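Long-range contacts in LAIR1 ecotodomain from MGD21 antibody (Homo sapiens, PDB 7JZK), which forms an immunoglobulin-like ectodomain that, carried as an insertion in a malaria antibody, binds the V2 domain of a Plasmodium RIFIN: residues L3-E11 with V22-V30; V68-C78 with Q89-V97. All coordinates share one frame; numbering follows the deposited sequence.

Contact 1 (L3-E11 with V22-V30); sequences LPRPSISAE and VTFVCRGPV
Ser7 to Glu11 pairs antiparallel with Thr23 to Arg27, joining the outermost strand of one sheet of an immunoglobulin sandwich to its neighbour. Six backbone hydrogen bonds, two for each of Ser7-Arg27, Ser9-Val25 and Glu11-Thr23, fix the register. On the inward face Ile8 lies beside Phe24 and points the same way. With CG1 anti to the backbone N (chi1 169°), its CD1 comes to 3.6 Å from Phe24 CB and 4.0 Å from Cys26 SG. Ala10 CB lies 4.3 Å from Phe24 CD2, approaching the ring obliquely.

The other face mixes polar groups with Val25. Glu11, extended beyond CG, lays its carboxylate against Val25, OE1 lying 3.3 Å from CG2, while OE2 forms a salt bridge with Arg62. Arg27 bends at chi3, and Val25 CG1 lies against one face of its guanidinium, 3.8 Å from the guanidinium plane and over the centre of the group. Beyond the strands, Pro4 CG touches Pro29 CB at 4.1 Å. The Ser9 hydroxyl oxygen OG receives Arg27 NH2 at 3.1 Å, a bent bond (143° at the hydrogen) whose acceptor is tilted 21° out of the guanidinium plane.

Contact 2 (V68-C78 with Q89-V97); sequences VNAGNAGLFRC and QSDYLELVV
This contact is the antiparallel pairing of the two strands of a beta hairpin, 74-82 and 85-97, in the second sheet of the immunoglobulin sandwich, together with the 3-10 turn that leads into it. Paired backbone bonds link Gly74 with Leu95 and Phe76 with Leu93. Further along, Ser90 N donates to Cys78 O and Ser90 OG receives Cys78 N at 3.2 Å, a nearly straight bond (175°), so a side chain takes over one backbone position.

Arg77 carries the main side-chain contact. Its CG stands between the backbone N and the carbonyl carbon (chi1 82°), and the chain, extended from there to NE, brings CD over the Tyr92 ring, 3.7 Å from the centroid, a CH-pi contact. The guanidinium lies 11° from the ring plane. Tyr92 OH sits over one face without hydrogen-bonding to it, and Gln89 CG over the other, 3.3 Å from the plane. The Tyr92 face away from Arg77 CD is met by Leu75 CD2, the two side chains crossing at about a right angle.

Leu95 CB meets Phe76 CE1 at 3.9 Å, and at the far end Val97 CG1 packs on Ala73 CB (3.5 Å). Asn72 ND2 bonds to Phe79 O of the RIFIN chain. The layering between Tyr92 and Gln89 should restrain rotation of the Arg77 guanidinium, and the salt bridge from NE to Glu38 probably balances its charge.

Contacts 1 and 2 belong to opposite sheets of one sandwich, their centres about 13 Å apart, and meet across its core. The covalent tie is the disulfide, Cys26 SG to Cys78 SG at 2.0 Å, the bond between sheets familiar from immunoglobulin domains. Phe24 and Phe76 also meet, with ring planes about 30° apart, and Leu93 touches Ile8, Ala10 and Phe24. Towards the edge, Ile8 CG2 comes to 3.2 Å from Ser90 OG, and Arg5 NH1 forms a salt bridge with Asp91 OD1 at 2.8 Å. RIFIN reaches contact 2, where it also packs on Phe76 and Gln89, but does not touch the segments of contact 1.

Contact 1 (L3-E11 with V22-V30)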
ATOM      1  N   LEU A   3       2.590 -15.972 -19.569  1.00 72.41           N
ATOM      2  CA  LEU A   3       1.357 -15.317 -19.154  1.00 61.61           C
ATOM      3  C   LEU A   3       0.968 -14.268 -20.187  1.00 58.94           C
ATOM      4  O   LEU A   3       1.780 -13.396 -20.513  1.00 64.89           O
ATOM      5  CB  LEU A   3       1.544 -14.644 -17.794  1.00 59.23           C
ATOM      6  CG  LEU A   3       1.814 -15.539 -16.588  1.00 60.50           C
ATOM      7  CD1 LEU A   3       2.025 -14.697 -15.296  1.00 50.10           C
ATOM      8  CD2 LEU A   3       0.657 -16.527 -16.455  1.00 55.20           C
ATOM      9  N   PRO A   4      -0.249 -14.308 -20.716  1.00 52.34           N
ATOM     10  CA  PRO A   4      -0.661 -13.303 -21.701  1.00 51.91           C
ATOM     11  C   PRO A   4      -0.869 -11.941 -21.056  1.00 52.01           C
ATOM     12  O   PRO A   4      -1.122 -11.822 -19.857  1.00 53.39           O
ATOM     13  CB  PRO A   4      -1.970 -13.866 -22.277  1.00 48.23           C
ATOM     14  CG  PRO A   4      -2.469 -14.815 -21.259  1.00 48.61           C
ATOM     15  CD  PRO A   4      -1.269 -15.355 -20.516  1.00 50.97           C
ATOM     16  N   ARG A   5      -0.765 -10.899 -21.872  1.00 49.69           N
ATOM     17  CA  ARG A   5      -0.866  -9.555 -21.336  1.00 46.01           C
ATOM     18  C   ARG A   5      -2.307  -9.289 -20.920  1.00 47.66           C
ATOM     19  O   ARG A   5      -3.231  -9.649 -21.655  1.00 47.35           O
ATOM     20  CB  ARG A   5      -0.393  -8.512 -22.358  1.00 45.34           C
ATOM     21  CG  ARG A   5       0.008  -7.164 -21.710  1.00 48.80           C
ATOM     22  CD  ARG A   5       1.320  -6.633 -22.232  1.00 41.72           C
ATOM     23  NE  ARG A   5       1.128  -5.957 -23.503  1.00 53.04           N
ATOM     24  CZ  ARG A   5       1.027  -4.637 -23.631  1.00 50.10           C
ATOM     25  NH1 ARG A   5       1.122  -3.858 -22.550  1.00 46.24           N
ATOM     26  NH2 ARG A   5       0.845  -4.098 -24.834  1.00 41.61           N
ATOM     27  N   PRO A   6      -2.548  -8.736 -19.736  1.00 49.04           N
ATOM     28  CA  PRO A   6      -3.913  -8.372 -19.363  1.00 41.40           C
ATOM     29  C   PRO A   6      -4.303  -7.106 -20.103  1.00 37.64           C
ATOM     30  O   PRO A   6      -3.453  -6.382 -20.619  1.00 35.32           O
ATOM     31  CB  PRO A   6      -3.828  -8.136 -17.854  1.00 41.75           C
ATOM     32  CG  PRO A   6      -2.403  -7.798 -17.582  1.00 38.63           C
ATOM     33  CD  PRO A   6      -1.564  -8.379 -18.693  1.00 44.91           C
ATOM     34  N   SER A   7      -5.607  -6.827 -20.118  1.00 38.86           N
ATOM     35  CA  SER A   7      -6.110  -5.613 -20.744  1.00 40.53           C
ATOM     36  C   SER A   7      -6.964  -4.856 -19.731  1.00 38.04           C
ATOM     37  O   SER A   7      -7.523  -5.442 -18.800  1.00 40.30           O
ATOM     38  CB  SER A   7      -6.948  -5.902 -22.005  1.00 34.64           C
ATOM     39  OG  SER A   7      -8.297  -6.228 -21.681  1.00 37.73           O
ATOM     40  N   ILE A   8      -7.047  -3.546 -19.918  1.00 36.14           N
ATOM     41  CA  ILE A   8      -7.787  -2.659 -19.032  1.00 42.02           C
ATOM     42  C   ILE A   8      -8.795  -1.912 -19.882  1.00 42.04           C
ATOM     43  O   ILE A   8      -8.460  -1.457 -20.982  1.00 39.86           O
ATOM     44  CB  ILE A   8      -6.833  -1.679 -18.300  1.00 38.33           C
ATOM     45  CG1 ILE A   8      -7.572  -0.553 -17.575  1.00 46.85           C
ATOM     46  CG2 ILE A   8      -5.793  -1.078 -19.224  1.00 36.76           C
ATOM     47  CD1 ILE A   8      -8.283  -0.948 -16.337  1.00 46.98           C
ATOM     48  N   SER A   9     -10.022  -1.787 -19.372  1.00 41.64           N
ATOM     49  CA  SER A   9     -11.055  -0.987 -20.022  1.00 48.78           C
ATOM     50  C   SER A   9     -11.798  -0.209 -18.944  1.00 50.40           C
ATOM     51  O   SER A   9     -11.728  -0.548 -17.766  1.00 52.89           O
ATOM     52  CB  SER A   9     -12.033  -1.846 -20.849  1.00 49.93           C
ATOM     53  OG  SER A   9     -12.249  -3.123 -20.255  1.00 58.72           O
ATOM     54  N   ALA A  10     -12.510   0.843 -19.355  1.00 52.59           N
ATOM     55  CA  ALA A  10     -13.293   1.667 -18.444  1.00 51.41           C
ATOM     56  C   ALA A  10     -14.724   1.781 -18.937  1.00 55.49           C
ATOM     57  O   ALA A  10     -14.962   2.011 -20.126  1.00 58.45           O
ATOM     58  CB  ALA A  10     -12.702   3.074 -18.304  1.00 51.01           C
ATOM     59  N   GLU A  11     -15.670   1.644 -18.006  1.00 55.57           N
ATOM     60  CA  GLU A  11     -17.092   1.714 -18.297  1.00 54.55           C
ATOM     61  C   GLU A  11     -17.735   2.747 -17.379  1.00 57.15           C
ATOM     62  O   GLU A  11     -17.562   2.675 -16.147  1.00 57.28           O
ATOM     63  CB  GLU A  11     -17.741   0.341 -18.085  1.00 60.14           C
ATOM     64  CG  GLU A  11     -16.919  -0.817 -18.656  1.00 63.68           C
ATOM     65  CD  GLU A  11     -17.483  -2.173 -18.292  1.00 67.34           C
ATOM     66  OE1 GLU A  11     -16.998  -3.191 -18.841  1.00 71.39           O
ATOM     67  OE2 GLU A  11     -18.407  -2.226 -17.453  1.00 65.74           O
ATOM     68  N   VAL A  22     -17.294   5.402 -12.383  1.00 55.79           N
ATOM     69  CA  VAL A  22     -16.499   4.761 -13.428  1.00 51.60           C
ATOM     70  C   VAL A  22     -16.051   3.405 -12.908  1.00 50.87           C
ATOM     71  O   VAL A  22     -15.899   3.213 -11.705  1.00 52.53           O
ATOM     72  CB  VAL A  22     -15.287   5.630 -13.850  1.00 50.04           C
ATOM     73  CG1 VAL A  22     -14.227   5.647 -12.768  1.00 50.53           C
ATOM     74  CG2 VAL A  22     -14.674   5.110 -15.146  1.00 51.75           C
ATOM     75  N   THR A  23     -15.898   2.435 -13.813  1.00 48.10           N
ATOM     76  CA  THR A  23     -15.404   1.115 -13.433  1.00 50.94           C
ATOM     77  C   THR A  23     -14.287   0.666 -14.369  1.00 55.00           C
ATOM     78  O   THR A  23     -14.474   0.611 -15.591  1.00 50.67           O
ATOM     79  CB  THR A  23     -16.524   0.071 -13.436  1.00 49.01           C
ATOM     80  OG1 THR A  23     -17.683   0.612 -12.787  1.00 52.72           O
ATOM     81  CG2 THR A  23     -16.067  -1.178 -12.688  1.00 43.95           C
ATOM     82  N   PHE A  24     -13.142   0.313 -13.789  1.00 53.01           N
ATOM     83  CA  PHE A  24     -12.034  -0.263 -14.535  1.00 50.78           C
ATOM     84  C   PHE A  24     -12.185  -1.770 -14.504  1.00 47.63           C
ATOM     85  O   PHE A  24     -12.281  -2.364 -13.426  1.00 48.13           O
ATOM     86  CB  PHE A  24     -10.692   0.145 -13.921  1.00 48.57           C
ATOM     87  CG  PHE A  24     -10.442   1.617 -13.954  1.00 44.52           C
ATOM     88  CD1 PHE A  24     -10.721   2.400 -12.858  1.00 45.53           C
ATOM     89  CD2 PHE A  24      -9.981   2.220 -15.103  1.00 47.54           C
ATOM     90  CE1 PHE A  24     -10.524   3.758 -12.891  1.00 44.73           C
ATOM     91  CE2 PHE A  24      -9.766   3.575 -15.146  1.00 45.23           C
ATOM     92  CZ  PHE A  24     -10.048   4.349 -14.036  1.00 46.24           C
ATOM     93  N   VAL A  25     -12.176  -2.378 -15.685  1.00 53.88           N
ATOM     94  CA  VAL A  25     -12.320  -3.819 -15.875  1.00 53.02           C
ATOM     95  C   VAL A  25     -10.987  -4.357 -16.367  1.00 48.16           C
ATOM     96  O   VAL A  25     -10.482  -3.939 -17.421  1.00 41.71           O
ATOM     97  CB  VAL A  25     -13.447  -4.161 -16.864  1.00 56.62           C
ATOM     98  CG1 VAL A  25     -13.673  -5.669 -16.912  1.00 53.31           C
ATOM     99  CG2 VAL A  25     -14.735  -3.419 -16.496  1.00 52.31           C
ATOM    100  N   CYS A  26     -10.402  -5.241 -15.571  1.00 47.17           N
ATOM    101  CA  CYS A  26      -9.141  -5.891 -15.872  1.00 50.84           C
ATOM    102  C   CYS A  26      -9.420  -7.315 -16.323  1.00 53.63           C
ATOM    103  O   CYS A  26     -10.118  -8.063 -15.628  1.00 51.36           O
ATOM    104  CB  CYS A  26      -8.243  -5.895 -14.639  1.00 49.11           C
ATOM    105  SG  CYS A  26      -7.699  -4.282 -14.138  1.00 57.29           S
ATOM    106  N   ARG A  27      -8.903  -7.682 -17.489  1.00 54.51           N
ATOM    107  CA  ARG A  27      -9.138  -9.006 -18.048  1.00 54.47           C
ATOM    108  C   ARG A  27      -7.828  -9.726 -18.287  1.00 49.29           C
ATOM    109  O   ARG A  27      -6.867  -9.138 -18.796  1.00 45.31           O
ATOM    110  CB  ARG A  27      -9.954  -8.942 -19.325  1.00 52.42           C
ATOM    111  CG  ARG A  27     -11.427  -8.760 -19.031  1.00 59.51           C
ATOM    112  CD  ARG A  27     -12.262  -8.926 -20.269  1.00 65.07           C
ATOM    113  NE  ARG A  27     -13.319  -7.918 -20.380  1.00 70.24           N
ATOM    114  CZ  ARG A  27     -13.136  -6.628 -20.647  1.00 79.28           C
ATOM    115  NH1 ARG A  27     -14.187  -5.818 -20.728  1.00 80.40           N
ATOM    116  NH2 ARG A  27     -11.914  -6.132 -20.819  1.00 84.78           N
ATOM    117  N   GLY A  28      -7.817 -10.996 -17.889  1.00 48.75           N
ATOM    118  CA  GLY A  28      -6.706 -11.886 -18.106  1.00 54.37           C
ATOM    119  C   GLY A  28      -7.168 -13.312 -18.388  1.00 58.93           C
ATOM    120  O   GLY A  28      -8.323 -13.571 -18.777  1.00 56.42           O
ATOM    121  N   PRO A  29      -6.246 -14.259 -18.233  1.00 50.75           N
ATOM    122  CA  PRO A  29      -6.557 -15.669 -18.481  1.00 62.70           C
ATOM    123  C   PRO A  29      -7.323 -16.258 -17.300  1.00 64.67           C
ATOM    124  O   PRO A  29      -7.552 -15.594 -16.289  1.00 66.05           O
ATOM    125  CB  PRO A  29      -5.169 -16.306 -18.619  1.00 58.79           C
ATOM    126  CG  PRO A  29      -4.310 -15.466 -17.685  1.00 51.60           C
ATOM    127  CD  PRO A  29      -4.849 -14.062 -17.816  1.00 45.66           C
ATOM    128  N   VAL A  30      -7.762 -17.513 -17.460  1.00 57.21           N
ATOM    129  CA  VAL A  30      -8.458 -18.219 -16.386  1.00 53.72           C
ATOM    130  C   VAL A  30      -7.476 -18.562 -15.287  1.00 55.70           C
ATOM    131  O   VAL A  30      -6.312 -18.882 -15.550  1.00 56.46           O
ATOM    132  CB  VAL A  30      -9.168 -19.473 -16.930  1.00 66.98           C
ATOM    133  CG1 VAL A  30      -9.398 -20.517 -15.822  1.00 65.62           C
ATOM    134  CG2 VAL A  30     -10.498 -19.092 -17.576  1.00 62.88           C
TER

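Contact 2 (V68-C78 with Q89-V97)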
ATOM      1  N   VAL A  68     -16.178  10.149  -8.858  1.00 53.40           N
ATOM      2  CA  VAL A  68     -14.821  10.586  -9.153  1.00 50.07           C
ATOM      3  C   VAL A  68     -14.661  12.055  -8.798  1.00 50.18           C
ATOM      4  O   VAL A  68     -15.615  12.842  -8.846  1.00 52.78           O
ATOM      5  CB  VAL A  68     -14.457  10.338 -10.628  1.00 43.63           C
ATOM      6  CG1 VAL A  68     -14.726   8.891 -11.000  1.00 55.12           C
ATOM      7  CG2 VAL A  68     -15.208  11.305 -11.527  1.00 41.43           C
ATOM      8  N   ASN A  69     -13.448  12.424  -8.418  1.00 49.05           N
ATOM      9  CA  ASN A  69     -13.061  13.823  -8.300  1.00 52.29           C
ATOM     10  C   ASN A  69     -11.830  14.032  -9.170  1.00 53.63           C
ATOM     11  O   ASN A  69     -11.344  13.092  -9.820  1.00 43.80           O
ATOM     12  CB  ASN A  69     -12.808  14.243  -6.846  1.00 41.16           C
ATOM     13  CG  ASN A  69     -11.826  13.345  -6.128  1.00 50.76           C
ATOM     14  OD1 ASN A  69     -10.670  13.198  -6.540  1.00 52.81           O
ATOM     15  ND2 ASN A  69     -12.277  12.748  -5.031  1.00 53.01           N
ATOM     16  N   ALA A  70     -11.334  15.281  -9.182  1.00 48.07           N
ATOM     17  CA  ALA A  70     -10.219  15.617 -10.065  1.00 53.53           C
ATOM     18  C   ALA A  70      -8.981  14.776  -9.770  1.00 54.13           C
ATOM     19  O   ALA A  70      -8.196  14.498 -10.685  1.00 50.50           O
ATOM     20  CB  ALA A  70      -9.874  17.107  -9.945  1.00 45.49           C
ATOM     21  N   GLY A  71      -8.809  14.330  -8.522  1.00 47.04           N
ATOM     22  CA  GLY A  71      -7.655  13.519  -8.179  1.00 41.56           C
ATOM     23  C   GLY A  71      -7.680  12.128  -8.773  1.00 47.11           C
ATOM     24  O   GLY A  71      -6.634  11.476  -8.841  1.00 49.19           O
ATOM     25  N   ASN A  72      -8.850  11.637  -9.159  1.00 48.12           N
ATOM     26  CA  ASN A  72      -8.911  10.324  -9.781  1.00 44.26           C
ATOM     27  C   ASN A  72      -8.409  10.338 -11.216  1.00 49.15           C
ATOM     28  O   ASN A  72      -8.072   9.270 -11.743  1.00 49.92           O
ATOM     29  CB  ASN A  72     -10.341   9.795  -9.771  1.00 45.77           C
ATOM     30  CG  ASN A  72     -10.844   9.500  -8.390  1.00 47.50           C
ATOM     31  OD1 ASN A  72     -11.876  10.021  -7.974  1.00 51.19           O
ATOM     32  ND2 ASN A  72     -10.125   8.654  -7.664  1.00 43.60           N
ATOM     33  N   ALA A  73      -8.359  11.514 -11.852  1.00 43.87           N
ATOM     34  CA  ALA A  73      -7.930  11.632 -13.244  1.00 45.82           C
ATOM     35  C   ALA A  73      -6.493  11.139 -13.418  1.00 49.59           C
ATOM     36  O   ALA A  73      -5.647  11.294 -12.528  1.00 48.52           O
ATOM     37  CB  ALA A  73      -8.049  13.084 -13.713  1.00 35.19           C
ATOM     38  N   GLY A  74      -6.207  10.524 -14.580  1.00 44.32           N
ATOM     39  CA  GLY A  74      -4.836  10.118 -14.797  1.00 41.53           C
ATOM     40  C   GLY A  74      -4.755   8.704 -15.339  1.00 44.47           C
ATOM     41  O   GLY A  74      -5.722   8.161 -15.866  1.00 46.84           O
ATOM     42  N   LEU A  75      -3.599   8.076 -15.184  1.00 47.69           N
ATOM     43  CA  LEU A  75      -3.338   6.756 -15.737  1.00 36.67           C
ATOM     44  C   LEU A  75      -3.613   5.594 -14.775  1.00 40.62           C
ATOM     45  O   LEU A  75      -3.366   5.696 -13.577  1.00 45.68           O
ATOM     46  CB  LEU A  75      -1.890   6.713 -16.224  1.00 37.80           C
ATOM     47  CG  LEU A  75      -1.531   7.337 -17.589  1.00 41.07           C
ATOM     48  CD1 LEU A  75      -2.154   8.676 -17.871  1.00 36.77           C
ATOM     49  CD2 LEU A  75      -0.045   7.388 -17.780  1.00 37.76           C
ATOM     50  N   PHE A  76      -4.129   4.488 -15.334  1.00 38.68           N
ATOM     51  CA  PHE A  76      -4.435   3.234 -14.649  1.00 37.89           C
ATOM     52  C   PHE A  76      -4.001   2.074 -15.540  1.00 39.56           C
ATOM     53  O   PHE A  76      -4.036   2.181 -16.764  1.00 42.31           O
ATOM     54  CB  PHE A  76      -5.942   3.060 -14.331  1.00 37.39           C
ATOM     55  CG  PHE A  76      -6.509   4.112 -13.402  1.00 46.77           C
ATOM     56  CD1 PHE A  76      -6.931   5.346 -13.900  1.00 43.86           C
ATOM     57  CD2 PHE A  76      -6.637   3.866 -12.030  1.00 45.20           C
ATOM     58  CE1 PHE A  76      -7.460   6.309 -13.052  1.00 44.89           C
ATOM     59  CE2 PHE A  76      -7.173   4.827 -11.179  1.00 42.84           C
ATOM     60  CZ  PHE A  76      -7.580   6.051 -11.690  1.00 44.37           C
ATOM     61  N   ARG A  77      -3.602   0.952 -14.934  1.00 42.21           N
ATOM     62  CA  ARG A  77      -3.253  -0.225 -15.733  1.00 41.94           C
ATOM     63  C   ARG A  77      -3.399  -1.475 -14.873  1.00 39.16           C
ATOM     64  O   ARG A  77      -3.458  -1.399 -13.649  1.00 40.05           O
ATOM     65  CB  ARG A  77      -1.839  -0.124 -16.309  1.00 34.96           C
ATOM     66  CG  ARG A  77      -0.746  -0.521 -15.347  1.00 34.60           C
ATOM     67  CD  ARG A  77       0.588  -0.295 -15.986  1.00 32.02           C
ATOM     68  NE  ARG A  77       1.691  -0.490 -15.050  1.00 30.92           N
ATOM     69  CZ  ARG A  77       2.977  -0.433 -15.409  1.00 33.42           C
ATOM     70  NH1 ARG A  77       3.305  -0.189 -16.677  1.00 35.26           N
ATOM     71  NH2 ARG A  77       3.935  -0.634 -14.516  1.00 33.66           N
ATOM     72  N   CYS A  78      -3.463  -2.628 -15.523  1.00 35.86           N
ATOM     73  CA  CYS A  78      -3.697  -3.872 -14.806  1.00 37.03           C
ATOM     74  C   CYS A  78      -2.462  -4.752 -14.824  1.00 37.60           C
ATOM     75  O   CYS A  78      -1.615  -4.677 -15.721  1.00 36.72           O
ATOM     76  CB  CYS A  78      -4.879  -4.669 -15.378  1.00 40.34           C
ATOM     77  SG  CYS A  78      -6.413  -3.727 -15.619  1.00 64.78           S
ATOM     78  N   GLN A  89       2.667  -5.922 -17.349  1.00 38.72           N
ATOM     79  CA  GLN A  89       1.580  -4.972 -17.163  1.00 42.95           C
ATOM     80  C   GLN A  89       0.855  -4.734 -18.481  1.00 35.46           C
ATOM     81  O   GLN A  89       1.421  -4.877 -19.563  1.00 36.73           O
ATOM     82  CB  GLN A  89       2.110  -3.644 -16.606  1.00 36.20           C
ATOM     83  CG  GLN A  89       2.969  -3.791 -15.372  1.00 31.50           C
ATOM     84  CD  GLN A  89       4.412  -3.990 -15.747  1.00 36.92           C
ATOM     85  OE1 GLN A  89       4.723  -4.239 -16.913  1.00 41.17           O
ATOM     86  NE2 GLN A  89       5.311  -3.848 -14.781  1.00 38.62           N
ATOM     87  N   SER A  90      -0.413  -4.367 -18.376  1.00 37.35           N
ATOM     88  CA  SER A  90      -1.163  -3.870 -19.509  1.00 33.95           C
ATOM     89  C   SER A  90      -0.725  -2.451 -19.878  1.00 36.56           C
ATOM     90  O   SER A  90       0.037  -1.788 -19.170  1.00 37.52           O
ATOM     91  CB  SER A  90      -2.645  -3.830 -19.177  1.00 36.42           C
ATOM     92  OG  SER A  90      -2.982  -2.549 -18.674  1.00 37.99           O
ATOM     93  N   ASP A  91      -1.206  -1.988 -21.017  1.00 39.50           N
ATOM     94  CA  ASP A  91      -1.000  -0.603 -21.399  1.00 43.72           C
ATOM     95  C   ASP A  91      -1.765   0.318 -20.451  1.00 44.00           C
ATOM     96  O   ASP A  91      -2.775  -0.080 -19.866  1.00 42.19           O
ATOM     97  CB  ASP A  91      -1.463  -0.376 -22.837  1.00 38.35           C
ATOM     98  CG  ASP A  91      -0.337  -0.564 -23.837  1.00 50.30           C
ATOM     99  OD1 ASP A  91       0.644  -1.263 -23.492  1.00 45.01           O
ATOM    100  OD2 ASP A  91      -0.428  -0.033 -24.970  1.00 59.36           O
ATOM    101  N   TYR A  92      -1.266   1.550 -20.288  1.00 38.75           N
ATOM    102  CA  TYR A  92      -1.944   2.547 -19.470  1.00 40.03           C
ATOM    103  C   TYR A  92      -3.192   3.055 -20.170  1.00 41.99           C
ATOM    104  O   TYR A  92      -3.240   3.183 -21.391  1.00 42.53           O
ATOM    105  CB  TYR A  92      -1.035   3.754 -19.164  1.00 39.05           C
ATOM    106  CG  TYR A  92      -0.035   3.515 -18.052  1.00 40.48           C
ATOM    107  CD1 TYR A  92       1.298   3.301 -18.342  1.00 36.59           C
ATOM    108  CD2 TYR A  92      -0.424   3.460 -16.729  1.00 36.01           C
ATOM    109  CE1 TYR A  92       2.227   3.052 -17.346  1.00 39.13           C
ATOM    110  CE2 TYR A  92       0.502   3.215 -15.715  1.00 35.33           C
ATOM    111  CZ  TYR A  92       1.830   3.011 -16.032  1.00 44.14           C
ATOM    112  OH  TYR A  92       2.786   2.752 -15.076  1.00 41.03           O
ATOM    113  N   LEU A  93      -4.171   3.413 -19.360  1.00 41.61           N
ATOM    114  CA  LEU A  93      -5.455   3.959 -19.759  1.00 36.54           C
ATOM    115  C   LEU A  93      -5.599   5.304 -19.060  1.00 45.91           C
ATOM    116  O   LEU A  93      -5.396   5.382 -17.842  1.00 40.98           O
ATOM    117  CB  LEU A  93      -6.575   3.028 -19.298  1.00 36.60           C
ATOM    118  CG  LEU A  93      -7.997   3.154 -19.822  1.00 47.94           C
ATOM    119  CD1 LEU A  93      -8.066   2.589 -21.220  1.00 47.45           C
ATOM    120  CD2 LEU A  93      -8.967   2.438 -18.898  1.00 47.77           C
ATOM    121  N   GLU A  94      -5.925   6.366 -19.811  1.00 41.26           N
ATOM    122  CA  GLU A  94      -6.084   7.697 -19.229  1.00 40.13           C
ATOM    123  C   GLU A  94      -7.551   7.955 -18.905  1.00 47.90           C
ATOM    124  O   GLU A  94      -8.408   7.901 -19.787  1.00 50.19           O
ATOM    125  CB  GLU A  94      -5.586   8.806 -20.149  1.00 43.38           C
ATOM    126  CG  GLU A  94      -5.553  10.198 -19.475  1.00 41.30           C
ATOM    127  CD  GLU A  94      -5.135  11.297 -20.436  1.00 48.78           C
ATOM    128  OE1 GLU A  94      -4.346  12.175 -20.053  1.00 55.80           O
ATOM    129  OE2 GLU A  94      -5.582  11.275 -21.600  1.00 67.71           O
ATOM    130  N   LEU A  95      -7.830   8.275 -17.649  1.00 49.24           N
ATOM    131  CA  LEU A  95      -9.155   8.666 -17.206  1.00 46.92           C
ATOM    132  C   LEU A  95      -9.222  10.183 -17.211  1.00 49.38           C
ATOM    133  O   LEU A  95      -8.387  10.848 -16.587  1.00 53.98           O
ATOM    134  CB  LEU A  95      -9.456   8.125 -15.807  1.00 44.50           C
ATOM    135  CG  LEU A  95     -10.651   8.789 -15.119  1.00 47.23           C
ATOM    136  CD1 LEU A  95     -11.932   8.376 -15.816  1.00 49.94           C
ATOM    137  CD2 LEU A  95     -10.706   8.443 -13.648  1.00 45.24           C
ATOM    138  N   VAL A  96     -10.203  10.721 -17.921  1.00 50.80           N
ATOM    139  CA  VAL A  96     -10.432  12.150 -17.996  1.00 45.35           C
ATOM    140  C   VAL A  96     -11.715  12.429 -17.239  1.00 49.86           C
ATOM    141  O   VAL A  96     -12.722  11.745 -17.454  1.00 49.93           O
ATOM    142  CB  VAL A  96     -10.519  12.626 -19.455  1.00 47.73           C
ATOM    143  CG1 VAL A  96     -10.779  14.136 -19.511  1.00 52.71           C
ATOM    144  CG2 VAL A  96      -9.231  12.279 -20.177  1.00 46.22           C
ATOM    145  N   VAL A  97     -11.653  13.366 -16.290  1.00 53.25           N
ATOM    146  CA  VAL A  97     -12.811  13.822 -15.524  1.00 51.79           C
ATOM    147  C   VAL A  97     -13.121  15.253 -15.946  1.00 58.54           C
ATOM    148  O   VAL A  97     -12.216  16.094 -16.044  1.00 61.88           O
ATOM    149  CB  VAL A  97     -12.572  13.726 -14.005  1.00 53.28           C
ATOM    150  CG1 VAL A  97     -11.278  14.390 -13.641  1.00 69.06           C
ATOM    151  CG2 VAL A  97     -13.709  14.389 -13.226  1.00 48.37           C
TER
HETATM  152  O   HOH W   1       2.478  -0.726 -18.992  1.00 41.81           O